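Local coordinates for protein N-acylethanolamine-hydrolyzing acid amidase alpha-subunit (Caenorhabditis elegans, PDB 6DY3) that probably breaks down bioactive fatty acid amides such as N-palmitoylethanolamine into ethanolamine and free fatty acids, as the alpha subunit of an autocatalytically cleaved heterodimer, at residues T47-V59 with L98-F110. Numbering follows the deposited sequence.
Sequences TKKYIPKPLQPFV and LYDVAAFDRRHIF
The CA atoms of Tyr50 and Ala102, 5.5 Å apart, are the closest pair of CA atoms between the segments, where the turn leaving helix 40-48 meets the loop that follows helix 89-97; no hydrogen bond joins 47-59 to 98-110, and packing, largely of side chains, holds them together. The Tyr50 ring is a worked example of an aromatic ring covered on both faces. Ala102 CB sits over one, 3.9 Å from the ring centroid in a CH-pi contact, while the guanidinium of Arg107 lies flat over the opposite one, its plane 24° from the ring's and its CZ 4.2 Å from the centroid, a cation-pi stack. A bend at chi3 (-68°) carries the arginine head back over the ring. Asp105 fixes the rotation of that head in a salt bridge, gripped side-on by Arg107 NE at OD1 and Arg107 NH2 at OD2, the NH2 bond 2.7 Å long and nearly straight at 179°. Asp105 OD1 also accepts from Arg107 N, on the other face of the carboxylate plane, closing an Asx turn. A leucine in place of Arg107 has no charge to offer and would probably leave the Asp105 carboxylate without its mate and the Tyr50 face without its flat cation-pi partner. The phenol end of Tyr50 looks beyond the chain, its OH bonded to Asp22 of the beta subunit, which places the stack beside the interface of the heterodimer. Toward helix 56-63 the contact turns aliphatic: Val101 CG2 packs 3.8 Å from Ile51 CG1, and Val59 CG2 meets Leu98 CD1 tip to tip at 4.0 Å. Near the chain's C-terminal end, Pro52 CB stands almost centrally over the less well-ordered Phe110 ring, 3.6 Å from its centroid, and Phe110 also packs on Ile80 of the beta subunit.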
loop_
_atom_site.group_PDB
_atom_site.type_symbol
_atom_site.label_atom_id
_atom_site.label_comp_id
_atom_site.label_asym_id
_atom_site.label_seq_id
_atom_site.Cartn_x
_atom_site.Cartn_y
_atom_site.Cartn_z
ATOM N N THR A 47 -8.655 -15.905 -0.965
ATOM C CA THR A 47 -8.243 -15.021 0.122
ATOM C C THR A 47 -8.775 -15.503 1.466
ATOM O O THR A 47 -8.061 -15.450 2.475
ATOM C CB THR A 47 -8.713 -13.590 -0.151
ATOM O OG1 THR A 47 -8.212 -13.159 -1.416
ATOM C CG2 THR A 47 -8.208 -12.639 0.924
ATOM N N LYS A 48 -10.032 -15.960 1.503
ATOM C CA LYS A 48 -10.627 -16.406 2.759
ATOM C C LYS A 48 -9.812 -17.519 3.399
ATOM O O LYS A 48 -9.727 -17.599 4.630
ATOM C CB LYS A 48 -12.061 -16.889 2.523
ATOM C CG LYS A 48 -13.037 -15.808 2.063
ATOM C CD LYS A 48 -14.490 -16.270 2.204
ATOM C CE LYS A 48 -14.764 -17.567 1.443
ATOM N NZ LYS A 48 -16.141 -18.074 1.695
ATOM N N LYS A 49 -9.199 -18.377 2.584
ATOM C CA LYS A 49 -8.407 -19.479 3.113
ATOM C C LYS A 49 -7.247 -19.002 3.975
ATOM O O LYS A 49 -6.730 -19.781 4.782
ATOM C CB LYS A 49 -7.884 -20.317 1.952
ATOM C CG LYS A 49 -8.983 -20.937 1.114
ATOM C CD LYS A 49 -8.411 -21.754 -0.027
ATOM C CE LYS A 49 -9.508 -22.279 -0.938
ATOM N NZ LYS A 49 -8.953 -23.018 -2.111
ATOM N N TYR A 50 -6.820 -17.748 3.826
ATOM C CA TYR A 50 -5.717 -17.228 4.621
ATOM C C TYR A 50 -6.151 -16.758 6.001
ATOM O O TYR A 50 -5.290 -16.536 6.859
ATOM C CB TYR A 50 -5.041 -16.073 3.887
ATOM C CG TYR A 50 -4.176 -16.506 2.719
ATOM C CD1 TYR A 50 -2.809 -16.687 2.870
ATOM C CD2 TYR A 50 -4.733 -16.728 1.463
ATOM C CE1 TYR A 50 -2.016 -17.074 1.800
ATOM C CE2 TYR A 50 -3.949 -17.114 0.388
ATOM C CZ TYR A 50 -2.592 -17.285 0.562
ATOM O OH TYR A 50 -1.811 -17.668 -0.506
ATOM N N ILE A 51 -7.446 -16.583 6.229
ATOM C CA ILE A 51 -7.938 -16.186 7.550
ATOM C C ILE A 51 -7.892 -17.402 8.471
ATOM O O ILE A 51 -8.406 -18.468 8.094
ATOM C CB ILE A 51 -9.358 -15.629 7.456
ATOM C CG1 ILE A 51 -9.436 -14.500 6.424
ATOM C CG2 ILE A 51 -9.809 -15.109 8.818
ATOM C CD1 ILE A 51 -10.837 -13.961 6.190
ATOM N N PRO A 52 -7.301 -17.296 9.664
ATOM C CA PRO A 52 -7.293 -18.443 10.584
ATOM C C PRO A 52 -8.703 -18.949 10.844
ATOM O O PRO A 52 -9.610 -18.175 11.156
ATOM C CB PRO A 52 -6.652 -17.875 11.855
ATOM C CG PRO A 52 -5.848 -16.719 11.391
ATOM C CD PRO A 52 -6.594 -16.135 10.232
ATOM N N LYS A 53 -8.881 -20.264 10.722
ATOM C CA LYS A 53 -10.221 -20.837 10.818
ATOM C C LYS A 53 -10.919 -20.512 12.134
ATOM O O LYS A 53 -12.131 -20.234 12.100
ATOM C CB LYS A 53 -10.154 -22.353 10.605
ATOM C CG LYS A 53 -11.518 -23.006 10.444
ATOM C CD LYS A 53 -11.401 -24.442 9.955
ATOM C CE LYS A 53 -12.771 -25.067 9.733
ATOM N NZ LYS A 53 -12.686 -26.383 9.032
ATOM N N PRO A 54 -10.254 -20.530 13.295
ATOM C CA PRO A 54 -10.966 -20.191 14.539
ATOM C C PRO A 54 -11.564 -18.791 14.534
ATOM O O PRO A 54 -12.565 -18.551 15.223
ATOM C CB PRO A 54 -9.880 -20.340 15.615
ATOM C CG PRO A 54 -8.880 -21.272 15.022
ATOM C CD PRO A 54 -8.871 -20.963 13.555
ATOM N N LEU A 55 -10.984 -17.857 13.781
ATOM C CA LEU A 55 -11.467 -16.482 13.754
ATOM C C LEU A 55 -12.380 -16.185 12.576
ATOM O O LEU A 55 -12.912 -15.076 12.490
ATOM C CB LEU A 55 -10.288 -15.500 13.751
ATOM C CG LEU A 55 -9.544 -15.339 15.079
ATOM C CD1 LEU A 55 -8.403 -14.375 14.918
ATOM C CD2 LEU A 55 -10.466 -14.856 16.186
ATOM N N GLN A 56 -12.582 -17.136 11.670
ATOM C CA GLN A 56 -13.452 -16.861 10.529
ATOM C C GLN A 56 -14.879 -16.586 10.968
ATOM O O GLN A 56 -15.483 -15.622 10.465
ATOM C CB GLN A 56 -13.378 -18.013 9.526
ATOM C CG GLN A 56 -12.085 -18.018 8.730
ATOM C CD GLN A 56 -12.107 -19.014 7.606
ATOM O OE1 GLN A 56 -13.160 -19.560 7.274
ATOM N NE2 GLN A 56 -10.945 -19.263 7.007
ATOM N N PRO A 57 -15.477 -17.362 11.874
ATOM C CA PRO A 57 -16.839 -17.028 12.309
ATOM C C PRO A 57 -16.956 -15.618 12.853
ATOM O O PRO A 57 -17.978 -14.958 12.628
ATOM C CB PRO A 57 -17.121 -18.086 13.383
ATOM C CG PRO A 57 -16.236 -19.211 13.029
ATOM C CD PRO A 57 -14.989 -18.589 12.516
ATOM N N PHE A 58 -15.926 -15.123 13.545
ATOM C CA PHE A 58 -15.998 -13.769 14.082
ATOM C C PHE A 58 -15.878 -12.718 12.988
ATOM O O PHE A 58 -16.569 -11.694 13.031
ATOM C CB PHE A 58 -14.905 -13.539 15.122
ATOM C CG PHE A 58 -14.875 -12.130 15.631
ATOM C CD1 PHE A 58 -14.008 -11.198 15.074
ATOM C CD2 PHE A 58 -15.754 -11.718 16.622
ATOM C CE1 PHE A 58 -13.995 -9.893 15.522
ATOM C CE2 PHE A 58 -15.741 -10.414 17.077
ATOM C CZ PHE A 58 -14.863 -9.499 16.523
ATOM N N VAL A 59 -14.998 -12.944 12.010
ATOM C CA VAL A 59 -14.801 -11.964 10.945
ATOM C C VAL A 59 -16.100 -11.744 10.185
ATOM O O VAL A 59 -16.503 -10.605 9.921
ATOM C CB VAL A 59 -13.662 -12.411 10.008
ATOM C CG1 VAL A 59 -13.604 -11.541 8.757
ATOM C CG2 VAL A 59 -12.329 -12.355 10.738
ATOM N N LEU A 98 -8.953 -6.660 6.698
ATOM C CA LEU A 98 -7.768 -7.508 6.842
ATOM C C LEU A 98 -6.924 -7.407 5.570
ATOM O O LEU A 98 -6.757 -8.362 4.804
ATOM C CB LEU A 98 -8.181 -8.943 7.137
ATOM C CG LEU A 98 -9.133 -9.127 8.325
ATOM C CD1 LEU A 98 -9.415 -10.596 8.565
ATOM C CD2 LEU A 98 -8.589 -8.473 9.585
ATOM N N TYR A 99 -6.369 -6.205 5.371
ATOM C CA TYR A 99 -5.746 -5.863 4.097
ATOM C C TYR A 99 -4.579 -6.788 3.766
ATOM O O TYR A 99 -4.315 -7.042 2.586
ATOM C CB TYR A 99 -5.281 -4.398 4.113
ATOM C CG TYR A 99 -4.207 -4.090 5.137
ATOM C CD1 TYR A 99 -2.859 -4.148 4.795
ATOM C CD2 TYR A 99 -4.536 -3.745 6.441
ATOM C CE1 TYR A 99 -1.869 -3.875 5.726
ATOM C CE2 TYR A 99 -3.553 -3.472 7.380
ATOM C CZ TYR A 99 -2.219 -3.538 7.018
ATOM O OH TYR A 99 -1.233 -3.270 7.951
ATOM N N ASP A 100 -3.893 -7.323 4.777
ATOM C CA ASP A 100 -2.676 -8.103 4.571
ATOM C C ASP A 100 -2.857 -9.580 4.909
ATOM O O ASP A 100 -1.865 -10.297 5.077
ATOM C CB ASP A 100 -1.535 -7.525 5.407
ATOM C CG ASP A 100 -1.737 -7.755 6.899
ATOM O OD1 ASP A 100 -2.904 -7.916 7.321
ATOM O OD2 ASP A 100 -0.737 -7.790 7.649
ATOM N N VAL A 101 -4.098 -10.058 5.005
ATOM C CA VAL A 101 -4.304 -11.420 5.480
ATOM C C VAL A 101 -3.713 -12.429 4.506
ATOM O O VAL A 101 -3.208 -13.480 4.922
ATOM C CB VAL A 101 -5.802 -11.679 5.727
ATOM C CG1 VAL A 101 -6.585 -11.670 4.417
ATOM C CG2 VAL A 101 -5.994 -12.980 6.470
ATOM N N ALA A 102 -3.760 -12.142 3.209
ATOM C CA ALA A 102 -3.211 -13.036 2.198
ATOM C C ALA A 102 -1.832 -12.605 1.730
ATOM O O ALA A 102 -1.271 -13.236 0.831
ATOM C CB ALA A 102 -4.164 -13.134 1.002
ATOM N N ALA A 103 -1.272 -11.550 2.321
ATOM C CA ALA A 103 0.057 -11.091 1.938
ATOM C C ALA A 103 1.152 -11.972 2.526
ATOM O O ALA A 103 2.142 -12.270 1.848
ATOM C CB ALA A 103 0.249 -9.644 2.382
ATOM N N PHE A 104 0.993 -12.403 3.772
ATOM C CA PHE A 104 2.017 -13.157 4.484
ATOM C C PHE A 104 1.361 -14.402 5.066
ATOM O O PHE A 104 0.508 -14.301 5.951
ATOM C CB PHE A 104 2.657 -12.293 5.575
ATOM C CG PHE A 104 3.844 -12.926 6.237
ATOM C CD1 PHE A 104 4.913 -13.378 5.484
ATOM C CD2 PHE A 104 3.898 -13.057 7.613
ATOM C CE1 PHE A 104 6.013 -13.960 6.095
ATOM C CE2 PHE A 104 4.994 -13.639 8.228
ATOM C CZ PHE A 104 6.052 -14.089 7.469
ATOM N N ASP A 105 1.748 -15.572 4.563
ATOM C CA ASP A 105 1.105 -16.816 4.971
ATOM C C ASP A 105 1.498 -17.170 6.401
ATOM O O ASP A 105 2.677 -17.399 6.693
ATOM C CB ASP A 105 1.492 -17.943 4.017
ATOM C CG ASP A 105 0.519 -19.105 4.060
ATOM O OD1 ASP A 105 -0.269 -19.191 5.025
ATOM O OD2 ASP A 105 0.536 -19.929 3.122
ATOM N N ARG A 106 0.505 -17.225 7.290
ATOM C CA ARG A 106 0.728 -17.517 8.701
ATOM C C ARG A 106 -0.174 -18.651 9.179
ATOM O O ARG A 106 -0.489 -18.745 10.368
ATOM C CB ARG A 106 0.517 -16.262 9.550
ATOM C CG ARG A 106 1.612 -15.225 9.376
ATOM C CD ARG A 106 1.299 -13.930 10.111
ATOM N NE ARG A 106 0.262 -13.146 9.441
ATOM C CZ ARG A 106 -0.065 -11.897 9.769
ATOM N NH1 ARG A 106 0.570 -11.281 10.762
ATOM N NH2 ARG A 106 -1.023 -11.261 9.101
ATOM N N ARG A 107 -0.587 -19.530 8.263
ATOM C CA ARG A 107 -1.472 -20.628 8.628
ATOM C C ARG A 107 -0.736 -21.750 9.350
ATOM O O ARG A 107 -1.353 -22.490 10.125
ATOM C CB ARG A 107 -2.164 -21.172 7.379
ATOM C CG ARG A 107 -3.224 -20.243 6.815
ATOM C CD ARG A 107 -3.717 -20.708 5.450
ATOM N NE ARG A 107 -2.690 -20.592 4.420
ATOM C CZ ARG A 107 -2.895 -20.840 3.130
ATOM N NH1 ARG A 107 -4.091 -21.224 2.708
ATOM N NH2 ARG A 107 -1.903 -20.700 2.259
ATOM N N HIS A 108 0.570 -21.895 9.114
ATOM C CA HIS A 108 1.349 -22.901 9.827
ATOM C C HIS A 108 1.335 -22.673 11.334
ATOM O O HIS A 108 1.553 -23.622 12.095
ATOM C CB HIS A 108 2.790 -22.902 9.318
ATOM C CG HIS A 108 3.507 -21.606 9.537
ATOM N ND1 HIS A 108 3.276 -20.487 8.764
ATOM C CD2 HIS A 108 4.449 -21.248 10.442
ATOM C CE1 HIS A 108 4.044 -19.497 9.182
ATOM N NE2 HIS A 108 4.766 -19.933 10.200
ATOM N N ILE A 109 1.086 -21.439 11.781
ATOM C CA ILE A 109 1.027 -21.156 13.212
ATOM C C ILE A 109 -0.213 -21.781 13.833
ATOM O O ILE A 109 -0.197 -22.170 15.007
ATOM C CB ILE A 109 1.071 -19.634 13.454
ATOM C CG1 ILE A 109 2.319 -19.016 12.809
ATOM C CG2 ILE A 109 1.032 -19.325 14.946
ATOM C CD1 ILE A 109 3.637 -19.576 13.324
ATOM N N PHE A 110 -1.300 -21.885 13.076
ATOM C CA PHE A 110 -2.521 -22.523 13.560
ATOM C C PHE A 110 -2.568 -23.996 13.161
ATOM O O PHE A 110 -2.589 -24.883 14.015
ATOM C CB PHE A 110 -3.751 -21.795 13.019
ATOM C CG PHE A 110 -3.917 -20.406 13.559
ATOM C CD1 PHE A 110 -4.817 -20.150 14.583
ATOM C CD2 PHE A 110 -3.167 -19.354 13.050
ATOM C CE1 PHE A 110 -4.971 -18.875 15.082
ATOM C CE2 PHE A 110 -3.317 -18.074 13.551
ATOM C CZ PHE A 110 -4.218 -17.838 14.567
#